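Local structure of extracellular invertase (Aspergillus kawachii, 5XH8) at residues A[35-43]-A[364-372]; A[67-75]-A[326-335]. The protein probably hydrolyses sucrose and related beta-fructofuranosides and transfers fructosyl groups to form fructooligosaccharides such as 1-kestose, as a family GH32 enzyme. All blocks are in the same frame, centred on the assembly; numbering follows the deposited sequence.

In the fold
Both contacts join early parts of the GH32 beta-propeller to parts that come some 250 to 320 residues later, which is consistent with first and last blades meeting where the ring closes. In interaction 1 strand 37-47 pairs parallel with strand 366-385; in interaction 2 the loop after strand 65-70 meets helix 331-336, which follows strand 318-326. All four strands belong to one mixed sheet, and interaction 2 is nested within the chain loop that interaction 1 closes. Their centres lie 21 Å apart, their nearest atoms about 7 Å. In interaction 1 Asp41 OD2 hydrogen-bonds a glycerol, probably from the crystallisation liquor, which may mark a pocket.

Interaction 1 (A[35-43]-A[364-372]); sequences PNGQIGDPC and QNWTGTLLL
Leu370 reaches across to Ile39 and Pro42 with its outer carbons. Its CB has no partner within 4.2 Å in 35-43; with CG anti to the carbonyl carbon (chi1 -58°), the branch nevertheless swings over. Leu370 CG then lies 3.6 Å from Ile39 CD1. Beyond it, CD1 touches Pro42 CB (3.8 Å), while CD2 meets both Ile39 CD1 (3.6 Å) and three atoms of the proline ring, CB, CG and CD. Ile39 and Leu370 cross at about a right angle, and Trp347 of strand 341-348 packs on Pro42.

Toward the other end the contact becomes a short parallel beta ladder. Gly37 N donates to Asn365 O (2.9 Å), Thr367 N to Gly37 O (3.0 Å), and Ile39 N to Thr367 O (3.0 Å). Gln38 and Thr367 share one face of the sheet, with Gln38 CG 3.9 Å from Thr367 CB. The Trp366 indole instead leads away, its NE1 bonded to Phe23 O. Water 1 sits alongside the ladder, within hydrogen-bonding distance of Gly37 O and of Gly368 O just past the last bridge, with more acceptors around it than it has protons.

Three backbone bonds thus fix the register of Gly37 to Ile39 against Asn365 to Thr367, and beyond them the two segments are held together by apolar contact from Ile39 and Pro42 to Leu370.

Interaction 2 (A[67-75]-A[326-335]); sequences SATTDDLAT and LPSTSLPSTK
Pro332 lays its ring against the peptide that joins Asp72 to Leu73: CB is 3.6 Å from Asp72 C, and CG is 3.8 Å from Leu73 N. Further back, its CD lies near the carbonyl of Asp71. Leu73, at positive phi, turns its CB toward the same proline. Its CG stands anti to the backbone N (chi1 -157°), and the chain runs on to meet Leu326 tip to tip, the two CD2 methyls 3.9 Å apart. Phe54 of strand 54-60 touches both leucines, so this apolar end of the contact is buried between loop and sheet.

The polar end lies one helical turn beyond Pro332. Lys335 is extended beyond CG, which brings NZ to the backbone and carboxylate of a single residue. It donates to Asp71 O at 2.9 Å, from well above the carbonyl plane (60° out of it), and forms a salt bridge with Asp71 OD1 at 3.0 Å. Water 2 adds a second link, donating to Asp72 O and to Pro332 O.

The loop presenting these groups is folded by its own side chains. Thr70 OG1 accepts from Asp72 N in an ST turn. Asp72 OD1 takes Ala74 N and Thr75 N, each at 2.8 Å, from the same face of its carboxylate, in an Asx turn and Asx motif, while OD2 accepts from Thr75 OG1.

Pro332 has no N-H to give Asp71 O and meets the loop by its ring and, through water 2, by its carbonyl; the direct polar bonds across the contact come from Lys335, whose positive charge probably stabilises the Asp71 carboxylate.

Interaction 1 (A[35-43]-A[364-372])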
ATOM      1  N   PRO A  35       5.555  -4.531 -33.055  1.00 23.11           N
ATOM      2  CA  PRO A  35       5.041  -4.411 -34.419  1.00 23.37           C
ATOM      3  C   PRO A  35       4.904  -2.965 -34.878  1.00 22.95           C
ATOM      4  O   PRO A  35       5.136  -2.677 -36.048  1.00 23.58           O
ATOM      5  CB  PRO A  35       3.692  -5.131 -34.359  1.00 23.63           C
ATOM      6  CG  PRO A  35       3.852  -6.107 -33.240  1.00 24.20           C
ATOM      7  CD  PRO A  35       4.662  -5.350 -32.216  1.00 23.91           C
ATOM      8  N   ASN A  36       4.592  -2.066 -33.946  1.00 23.82           N
ATOM      9  CA  ASN A  36       4.605  -0.622 -34.192  1.00 23.93           C
ATOM     10  C   ASN A  36       4.641   0.092 -32.861  1.00 23.44           C
ATOM     11  O   ASN A  36       4.644  -0.566 -31.816  1.00 23.42           O
ATOM     12  CB  ASN A  36       3.344  -0.222 -34.947  1.00 26.60           C
ATOM     13  CG  ASN A  36       2.081  -0.715 -34.253  1.00 28.82           C
ATOM     14  OD1 ASN A  36       1.885  -0.540 -33.050  1.00 27.31           O
ATOM     15  ND2 ASN A  36       1.248  -1.377 -35.006  1.00 32.82           N
ATOM     16  N   GLY A  37       4.643   1.429 -32.884  1.00 20.67           N
ATOM     17  CA  GLY A  37       4.576   2.208 -31.660  1.00 20.87           C
ATOM     18  C   GLY A  37       5.887   2.196 -30.870  1.00 20.70           C
ATOM     19  O   GLY A  37       6.969   1.924 -31.393  1.00 19.84           O
ATOM     20  N   GLN A  38       5.781   2.499 -29.591  1.00 21.42           N
ATOM     21  CA  GLN A  38       6.948   2.854 -28.778  1.00 21.27           C
ATOM     22  C   GLN A  38       7.367   1.661 -27.923  1.00 21.40           C
ATOM     23  O   GLN A  38       6.515   0.910 -27.410  1.00 20.46           O
ATOM     24  CB  GLN A  38       6.602   4.063 -27.885  1.00 21.49           C
ATOM     25  CG  GLN A  38       7.779   4.687 -27.135  1.00 21.90           C
ATOM     26  CD  GLN A  38       7.972   4.140 -25.737  1.00 22.97           C
ATOM     27  OE1 GLN A  38       7.373   3.126 -25.332  1.00 23.07           O
ATOM     28  NE2 GLN A  38       8.802   4.818 -24.972  1.00 23.61           N
ATOM     29  N   ILE A  39       8.679   1.533 -27.764  1.00 20.99           N
ATOM     30  CA  ILE A  39       9.278   0.606 -26.859  1.00 20.51           C
ATOM     31  C   ILE A  39      10.054   1.365 -25.810  1.00 20.23           C
ATOM     32  O   ILE A  39      10.806   2.329 -26.122  1.00 20.56           O
ATOM     33  CB  ILE A  39      10.135  -0.469 -27.590  1.00 21.27           C
ATOM     34  CG1 ILE A  39      10.581  -1.553 -26.583  1.00 21.14           C
ATOM     35  CG2 ILE A  39      11.327   0.156 -28.337  1.00 21.52           C
ATOM     36  CD1 ILE A  39      11.283  -2.749 -27.187  1.00 21.55           C
ATOM     37  N   GLY A  40       9.877   0.914 -24.561  1.00 19.10           N
ATOM     38  CA  GLY A  40      10.603   1.429 -23.416  1.00 19.68           C
ATOM     39  C   GLY A  40      11.531   0.351 -22.857  1.00 20.48           C
ATOM     40  O   GLY A  40      11.988  -0.507 -23.591  1.00 20.27           O
ATOM     41  N   ASP A  41      11.767   0.401 -21.546  1.00 20.62           N
ATOM     42  CA  ASP A  41      12.719  -0.493 -20.854  1.00 20.98           C
ATOM     43  C   ASP A  41      12.394  -1.949 -21.172  1.00 20.22           C
ATOM     44  O   ASP A  41      11.215  -2.344 -21.057  1.00 20.68           O
ATOM     45  CB  ASP A  41      12.600  -0.383 -19.329  1.00 21.11           C
ATOM     46  CG  ASP A  41      12.888   0.993 -18.777  1.00 22.35           C
ATOM     47  OD1 ASP A  41      12.875   1.977 -19.540  1.00 22.10           O
ATOM     48  OD2 ASP A  41      13.090   1.087 -17.536  1.00 21.32           O
ATOM     49  N   PRO A  42      13.404  -2.758 -21.543  1.00 18.76           N
ATOM     50  CA  PRO A  42      13.146  -4.182 -21.552  1.00 19.12           C
ATOM     51  C   PRO A  42      12.979  -4.673 -20.094  1.00 19.73           C
ATOM     52  O   PRO A  42      13.464  -4.030 -19.173  1.00 19.22           O
ATOM     53  CB  PRO A  42      14.397  -4.760 -22.206  1.00 19.42           C
ATOM     54  CG  PRO A  42      15.477  -3.802 -21.806  1.00 19.64           C
ATOM     55  CD  PRO A  42      14.820  -2.456 -21.827  1.00 19.06           C
ATOM     56  N   CYS A  43      12.248  -5.764 -19.911  1.00 20.40           N
ATOM     57  CA  CYS A  43      12.040  -6.365 -18.590  1.00 20.93           C
ATOM     58  C   CYS A  43      11.333  -7.691 -18.801  1.00 20.93           C
ATOM     59  O   CYS A  43      11.154  -8.133 -19.946  1.00 20.84           O
ATOM     60  CB  CYS A  43      11.221  -5.429 -17.661  1.00 22.06           C
ATOM     61  SG  CYS A  43       9.624  -4.917 -18.315  1.00 23.34           S
ATOM     62  N   GLN A 364       6.698   8.171 -38.574  1.00 24.35           N
ATOM     63  CA  GLN A 364       7.391   6.908 -38.376  1.00 25.40           C
ATOM     64  C   GLN A 364       6.434   5.854 -37.808  1.00 23.98           C
ATOM     65  O   GLN A 364       6.453   4.713 -38.234  1.00 23.63           O
ATOM     66  CB  GLN A 364       8.617   7.104 -37.483  1.00 26.57           C
ATOM     67  CG  GLN A 364       9.495   5.875 -37.400  1.00 28.73           C
ATOM     68  CD  GLN A 364      10.883   6.198 -36.905  1.00 29.21           C
ATOM     69  OE1 GLN A 364      11.838   6.222 -37.678  1.00 27.23           O
ATOM     70  NE2 GLN A 364      11.000   6.455 -35.596  1.00 28.75           N
ATOM     71  N   ASN A 365       5.581   6.251 -36.874  1.00 23.46           N
ATOM     72  CA  ASN A 365       4.658   5.342 -36.221  1.00 25.19           C
ATOM     73  C   ASN A 365       5.351   4.207 -35.439  1.00 24.35           C
ATOM     74  O   ASN A 365       4.740   3.168 -35.196  1.00 24.91           O
ATOM     75  CB  ASN A 365       3.629   4.765 -37.204  1.00 27.30           C
ATOM     76  CG  ASN A 365       2.430   4.136 -36.492  1.00 30.01           C
ATOM     77  OD1 ASN A 365       2.033   4.578 -35.435  1.00 32.20           O
ATOM     78  ND2 ASN A 365       1.888   3.082 -37.057  1.00 31.39           N
ATOM     79  N   TRP A 366       6.613   4.418 -35.059  1.00 23.59           N
ATOM     80  CA  TRP A 366       7.288   3.604 -34.057  1.00 22.92           C
ATOM     81  C   TRP A 366       8.416   4.445 -33.477  1.00 23.52           C
ATOM     82  O   TRP A 366       8.836   5.444 -34.072  1.00 21.62           O
ATOM     83  CB  TRP A 366       7.844   2.284 -34.613  1.00 23.44           C
ATOM     84  CG  TRP A 366       8.873   2.448 -35.729  1.00 23.58           C
ATOM     85  CD1 TRP A 366       8.612   2.557 -37.070  1.00 23.45           C
ATOM     86  CD2 TRP A 366      10.308   2.531 -35.594  1.00 23.29           C
ATOM     87  NE1 TRP A 366       9.787   2.698 -37.776  1.00 22.37           N
ATOM     88  CE2 TRP A 366      10.841   2.702 -36.902  1.00 23.06           C
ATOM     89  CE3 TRP A 366      11.189   2.469 -34.511  1.00 23.21           C
ATOM     90  CZ2 TRP A 366      12.206   2.823 -37.150  1.00 22.97           C
ATOM     91  CZ3 TRP A 366      12.561   2.555 -34.761  1.00 23.18           C
ATOM     92  CH2 TRP A 366      13.052   2.751 -36.077  1.00 23.53           C
ATOM     93  N   THR A 367       8.875   4.038 -32.299  1.00 22.78           N
ATOM     94  CA  THR A 367       9.862   4.782 -31.533  1.00 22.97           C
ATOM     95  C   THR A 367      10.648   3.807 -30.677  1.00 22.63           C
ATOM     96  O   THR A 367      10.064   3.097 -29.857  1.00 22.00           O
ATOM     97  CB  THR A 367       9.199   5.807 -30.589  1.00 22.93           C
ATOM     98  OG1 THR A 367       8.318   6.657 -31.320  1.00 23.06           O
ATOM     99  CG2 THR A 367      10.249   6.648 -29.882  1.00 23.56           C
ATOM    100  N   GLY A 368      11.971   3.792 -30.869  1.00 22.17           N
ATOM    101  CA  GLY A 368      12.861   2.963 -30.105  1.00 22.70           C
ATOM    102  C   GLY A 368      13.082   1.540 -30.613  1.00 23.06           C
ATOM    103  O   GLY A 368      12.319   0.996 -31.435  1.00 21.61           O
ATOM    104  N   THR A 369      14.127   0.931 -30.069  1.00 21.57           N
ATOM    105  CA  THR A 369      14.409  -0.473 -30.289  1.00 21.89           C
ATOM    106  C   THR A 369      15.186  -0.994 -29.098  1.00 21.68           C
ATOM    107  O   THR A 369      15.720  -0.196 -28.321  1.00 20.98           O
ATOM    108  CB  THR A 369      15.229  -0.676 -31.579  1.00 21.74           C
ATOM    109  OG1 THR A 369      15.349  -2.069 -31.872  1.00 21.54           O
ATOM    110  CG2 THR A 369      16.617  -0.071 -31.453  1.00 22.54           C
ATOM    111  N   LEU A 370      15.223  -2.323 -28.946  1.00 21.27           N
ATOM    112  CA  LEU A 370      16.241  -2.941 -28.125  1.00 22.03           C
ATOM    113  C   LEU A 370      17.446  -3.174 -29.015  1.00 22.80           C
ATOM    114  O   LEU A 370      17.307  -3.353 -30.243  1.00 20.91           O
ATOM    115  CB  LEU A 370      15.775  -4.288 -27.555  1.00 22.46           C
ATOM    116  CG  LEU A 370      14.516  -4.291 -26.695  1.00 22.89           C
ATOM    117  CD1 LEU A 370      14.367  -5.621 -25.956  1.00 24.74           C
ATOM    118  CD2 LEU A 370      14.521  -3.133 -25.718  1.00 23.05           C
ATOM    119  N   LEU A 371      18.620  -3.183 -28.403  1.00 21.69           N
ATOM    120  CA  LEU A 371      19.837  -3.589 -29.113  1.00 23.33           C
ATOM    121  C   LEU A 371      19.924  -5.121 -29.226  1.00 23.86           C
ATOM    122  O   LEU A 371      19.085  -5.864 -28.676  1.00 22.62           O
ATOM    123  CB  LEU A 371      21.055  -2.994 -28.422  1.00 23.82           C
ATOM    124  CG  LEU A 371      21.019  -1.461 -28.327  1.00 24.24           C
ATOM    125  CD1 LEU A 371      22.307  -0.959 -27.685  1.00 26.60           C
ATOM    126  CD2 LEU A 371      20.823  -0.828 -29.696  1.00 25.44           C
ATOM    127  N   LEU A 372      20.903  -5.599 -29.992  1.00 24.37           N
ATOM    128  CA  LEU A 372      21.087  -7.026 -30.184  1.00 23.93           C
ATOM    129  C   LEU A 372      21.312  -7.705 -28.804  1.00 22.67           C
ATOM    130  O   LEU A 372      21.959  -7.129 -27.933  1.00 21.05           O
ATOM    131  CB  LEU A 372      22.325  -7.305 -31.055  1.00 24.62           C
ATOM    132  CG  LEU A 372      22.375  -6.717 -32.470  1.00 24.63           C
ATOM    133  CD1 LEU A 372      23.793  -6.866 -33.001  1.00 25.22           C
ATOM    134  CD2 LEU A 372      21.327  -7.381 -33.348  1.00 25.52           C
TER
HETATM  135  O   HOH W   1       9.552   0.455 -31.617  1.00 21.35           O

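Interaction 2 (A[67-75]-A[326-335])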
ATOM      1  N   SER A  67       5.490  -8.682 -24.938  1.00 20.38           N
ATOM      2  CA  SER A  67       6.388  -9.831 -24.922  1.00 20.54           C
ATOM      3  C   SER A  67       6.429 -10.599 -26.245  1.00 20.20           C
ATOM      4  O   SER A  67       5.524 -10.526 -27.072  1.00 20.40           O
ATOM      5  CB  SER A  67       5.998 -10.765 -23.757  1.00 20.00           C
ATOM      6  OG  SER A  67       6.965 -11.766 -23.544  1.00 19.87           O
ATOM      7  N   ALA A  68       7.525 -11.318 -26.429  1.00 21.69           N
ATOM      8  CA  ALA A  68       7.720 -12.243 -27.547  1.00 22.20           C
ATOM      9  C   ALA A  68       8.576 -13.426 -27.081  1.00 23.87           C
ATOM     10  O   ALA A  68       9.245 -13.337 -26.038  1.00 23.63           O
ATOM     11  CB  ALA A  68       8.418 -11.531 -28.701  1.00 22.25           C
ATOM     12  N   THR A  69       8.548 -14.520 -27.850  1.00 22.85           N
ATOM     13  CA  THR A  69       9.345 -15.694 -27.556  1.00 23.94           C
ATOM     14  C   THR A  69      10.359 -15.951 -28.657  1.00 25.14           C
ATOM     15  O   THR A  69      10.183 -15.510 -29.806  1.00 24.39           O
ATOM     16  CB  THR A  69       8.479 -16.955 -27.391  1.00 24.92           C
ATOM     17  OG1 THR A  69       7.721 -17.176 -28.583  1.00 23.35           O
ATOM     18  CG2 THR A  69       7.513 -16.812 -26.192  1.00 25.23           C
ATOM     19  N   THR A  70      11.427 -16.655 -28.284  1.00 24.70           N
ATOM     20  CA  THR A  70      12.397 -17.152 -29.239  1.00 24.86           C
ATOM     21  C   THR A  70      12.782 -18.598 -28.899  1.00 27.75           C
ATOM     22  O   THR A  70      12.956 -18.936 -27.707  1.00 25.89           O
ATOM     23  CB  THR A  70      13.625 -16.262 -29.318  1.00 25.19           C
ATOM     24  OG1 THR A  70      14.548 -16.811 -30.268  1.00 24.15           O
ATOM     25  CG2 THR A  70      14.329 -16.108 -27.972  1.00 26.39           C
ATOM     26  N   ASP A  71      12.902 -19.439 -29.937  1.00 27.32           N
ATOM     27  CA  ASP A  71      13.397 -20.800 -29.750  1.00 27.90           C
ATOM     28  C   ASP A  71      14.822 -20.959 -30.203  1.00 29.20           C
ATOM     29  O   ASP A  71      15.359 -22.064 -30.110  1.00 29.72           O
ATOM     30  CB  ASP A  71      12.481 -21.845 -30.410  1.00 30.45           C
ATOM     31  CG  ASP A  71      12.464 -21.761 -31.938  1.00 30.17           C
ATOM     32  OD1 ASP A  71      13.484 -21.456 -32.556  1.00 30.79           O
ATOM     33  OD2 ASP A  71      11.403 -22.020 -32.512  1.00 32.57           O
ATOM     34  N   ASP A  72      15.445 -19.874 -30.680  1.00 26.60           N
ATOM     35  CA  ASP A  72      16.803 -19.954 -31.218  1.00 28.33           C
ATOM     36  C   ASP A  72      17.730 -18.813 -30.786  1.00 27.19           C
ATOM     37  O   ASP A  72      18.937 -18.825 -31.095  1.00 26.52           O
ATOM     38  CB  ASP A  72      16.722 -20.054 -32.763  1.00 29.91           C
ATOM     39  CG  ASP A  72      16.006 -18.841 -33.397  1.00 30.65           C
ATOM     40  OD1 ASP A  72      15.704 -17.860 -32.668  1.00 28.73           O
ATOM     41  OD2 ASP A  72      15.735 -18.854 -34.615  1.00 30.87           O
ATOM     42  N   LEU A  73      17.181 -17.838 -30.049  1.00 25.87           N
ATOM     43  CA  LEU A  73      17.894 -16.608 -29.690  1.00 26.57           C
ATOM     44  C   LEU A  73      18.423 -15.841 -30.916  1.00 25.20           C
ATOM     45  O   LEU A  73      19.481 -15.209 -30.878  1.00 24.89           O
ATOM     46  CB  LEU A  73      18.983 -16.856 -28.637  1.00 26.87           C
ATOM     47  CG  LEU A  73      19.387 -15.624 -27.798  1.00 28.23           C
ATOM     48  CD1 LEU A  73      18.251 -15.143 -26.886  1.00 29.29           C
ATOM     49  CD2 LEU A  73      20.643 -15.893 -26.982  1.00 27.60           C
ATOM     50  N   ALA A  74      17.617 -15.868 -31.970  1.00 25.12           N
ATOM     51  CA  ALA A  74      17.891 -15.119 -33.203  1.00 26.19           C
ATOM     52  C   ALA A  74      16.633 -14.471 -33.715  1.00 24.79           C
ATOM     53  O   ALA A  74      16.610 -13.255 -33.959  1.00 26.35           O
ATOM     54  CB  ALA A  74      18.474 -16.041 -34.261  1.00 27.47           C
ATOM     55  N   THR A  75      15.583 -15.279 -33.846  1.00 24.63           N
ATOM     56  CA  THR A  75      14.300 -14.840 -34.351  1.00 25.09           C
ATOM     57  C   THR A  75      13.221 -14.924 -33.265  1.00 24.84           C
ATOM     58  O   THR A  75      13.331 -15.707 -32.313  1.00 25.60           O
ATOM     59  CB  THR A  75      13.854 -15.729 -35.518  1.00 26.49           C
ATOM     60  OG1 THR A  75      13.643 -17.065 -35.031  1.00 27.60           O
ATOM     61  CG2 THR A  75      14.897 -15.724 -36.645  1.00 26.44           C
ATOM     62  N   LEU A 326      20.042 -17.563 -19.033  1.00 25.39           N
ATOM     63  CA  LEU A 326      19.500 -18.476 -20.049  1.00 27.53           C
ATOM     64  C   LEU A 326      20.217 -19.812 -19.865  1.00 28.11           C
ATOM     65  O   LEU A 326      21.426 -19.897 -20.129  1.00 25.96           O
ATOM     66  CB  LEU A 326      19.761 -17.914 -21.466  1.00 27.62           C
ATOM     67  CG  LEU A 326      19.315 -18.771 -22.654  1.00 28.59           C
ATOM     68  CD1 LEU A 326      17.795 -18.931 -22.697  1.00 27.93           C
ATOM     69  CD2 LEU A 326      19.848 -18.200 -23.972  1.00 29.25           C
ATOM     70  N   PRO A 327      19.502 -20.840 -19.390  1.00 30.14           N
ATOM     71  CA  PRO A 327      20.248 -22.066 -19.119  1.00 32.46           C
ATOM     72  C   PRO A 327      20.628 -22.849 -20.383  1.00 31.93           C
ATOM     73  O   PRO A 327      19.940 -22.783 -21.422  1.00 31.44           O
ATOM     74  CB  PRO A 327      19.297 -22.875 -18.219  1.00 30.96           C
ATOM     75  CG  PRO A 327      17.952 -22.385 -18.566  1.00 32.83           C
ATOM     76  CD  PRO A 327      18.105 -20.938 -18.933  1.00 31.19           C
ATOM     77  N   SER A 328      21.691 -23.630 -20.242  1.00 30.97           N
ATOM     78  CA  SER A 328      22.151 -24.568 -21.282  1.00 30.90           C
ATOM     79  C   SER A 328      21.056 -25.512 -21.760  1.00 29.30           C
ATOM     80  O   SER A 328      21.089 -25.953 -22.894  1.00 30.53           O
ATOM     81  CB  SER A 328      23.336 -25.401 -20.763  1.00 31.53           C
ATOM     82  OG  SER A 328      22.900 -26.348 -19.801  1.00 30.96           O
ATOM     83  N   THR A 329      20.088 -25.796 -20.899  1.00 29.17           N
ATOM     84  CA  THR A 329      18.944 -26.628 -21.240  1.00 28.86           C
ATOM     85  C   THR A 329      17.860 -25.949 -22.062  1.00 28.63           C
ATOM     86  O   THR A 329      16.918 -26.620 -22.499  1.00 28.36           O
ATOM     87  CB  THR A 329      18.262 -27.124 -19.972  1.00 31.75           C
ATOM     88  OG1 THR A 329      17.850 -25.995 -19.190  1.00 33.20           O
ATOM     89  CG2 THR A 329      19.250 -28.021 -19.154  1.00 33.87           C
ATOM     90  N   SER A 330      17.960 -24.639 -22.273  1.00 27.79           N
ATOM     91  CA  SER A 330      16.966 -23.942 -23.099  1.00 28.29           C
ATOM     92  C   SER A 330      16.935 -24.447 -24.537  1.00 29.09           C
ATOM     93  O   SER A 330      17.904 -25.043 -25.009  1.00 27.95           O
ATOM     94  CB  SER A 330      17.194 -22.421 -23.063  1.00 29.04           C
ATOM     95  OG  SER A 330      18.305 -22.002 -23.837  1.00 27.25           O
ATOM     96  N   LEU A 331      15.813 -24.220 -25.229  1.00 29.32           N
ATOM     97  CA  LEU A 331      15.736 -24.507 -26.652  1.00 31.61           C
ATOM     98  C   LEU A 331      16.862 -23.848 -27.463  1.00 32.51           C
ATOM     99  O   LEU A 331      17.557 -24.547 -28.194  1.00 32.42           O
ATOM    100  CB  LEU A 331      14.375 -24.156 -27.239  1.00 34.45           C
ATOM    101  CG  LEU A 331      13.246 -25.141 -26.978  1.00 37.75           C
ATOM    102  CD1 LEU A 331      11.937 -24.562 -27.514  1.00 36.86           C
ATOM    103  CD2 LEU A 331      13.537 -26.514 -27.597  1.00 39.76           C
ATOM    104  N   PRO A 332      17.079 -22.522 -27.324  1.00 32.91           N
ATOM    105  CA  PRO A 332      18.208 -21.943 -28.085  1.00 31.78           C
ATOM    106  C   PRO A 332      19.565 -22.578 -27.773  1.00 31.96           C
ATOM    107  O   PRO A 332      20.335 -22.910 -28.701  1.00 30.30           O
ATOM    108  CB  PRO A 332      18.237 -20.462 -27.668  1.00 33.15           C
ATOM    109  CG  PRO A 332      16.913 -20.188 -27.045  1.00 33.99           C
ATOM    110  CD  PRO A 332      16.303 -21.497 -26.604  1.00 33.44           C
ATOM    111  N   SER A 333      19.857 -22.710 -26.486  1.00 31.56           N
ATOM    112  CA  SER A 333      21.160 -23.233 -26.034  1.00 33.09           C
ATOM    113  C   SER A 333      21.404 -24.712 -26.413  1.00 31.99           C
ATOM    114  O   SER A 333      22.529 -25.098 -26.716  1.00 29.75           O
ATOM    115  CB  SER A 333      21.299 -23.041 -24.527  1.00 32.70           C
ATOM    116  OG  SER A 333      21.181 -21.671 -24.196  1.00 32.23           O
ATOM    117  N   THR A 334      20.346 -25.515 -26.377  1.00 33.01           N
ATOM    118  CA  THR A 334      20.384 -26.895 -26.843  1.00 35.63           C
ATOM    119  C   THR A 334      20.739 -26.968 -28.334  1.00 36.93           C
ATOM    120  O   THR A 334      21.552 -27.804 -28.728  1.00 37.09           O
ATOM    121  CB  THR A 334      19.051 -27.607 -26.555  1.00 37.36           C
ATOM    122  OG1 THR A 334      18.857 -27.639 -25.141  1.00 36.89           O
ATOM    123  CG2 THR A 334      19.035 -29.057 -27.089  1.00 40.54           C
ATOM    124  N   LYS A 335      20.183 -26.079 -29.157  1.00 35.11           N
ATOM    125  CA  LYS A 335      20.543 -26.052 -30.585  1.00 34.33           C
ATOM    126  C   LYS A 335      21.967 -25.583 -30.829  1.00 34.30           C
ATOM    127  O   LYS A 335      22.636 -26.096 -31.713  1.00 36.94           O
ATOM    128  CB  LYS A 335      19.585 -25.187 -31.403  1.00 34.26           C
ATOM    129  CG  LYS A 335      18.168 -25.729 -31.459  1.00 35.62           C
ATOM    130  CD  LYS A 335      17.210 -24.657 -31.936  1.00 37.58           C
ATOM    131  CE  LYS A 335      15.794 -25.021 -31.600  1.00 39.09           C
ATOM    132  NZ  LYS A 335      14.863 -24.045 -32.185  1.00 39.98           N
TER
HETATM  133  O   HOH W   2      19.562 -21.612 -31.119  1.00 26.77           O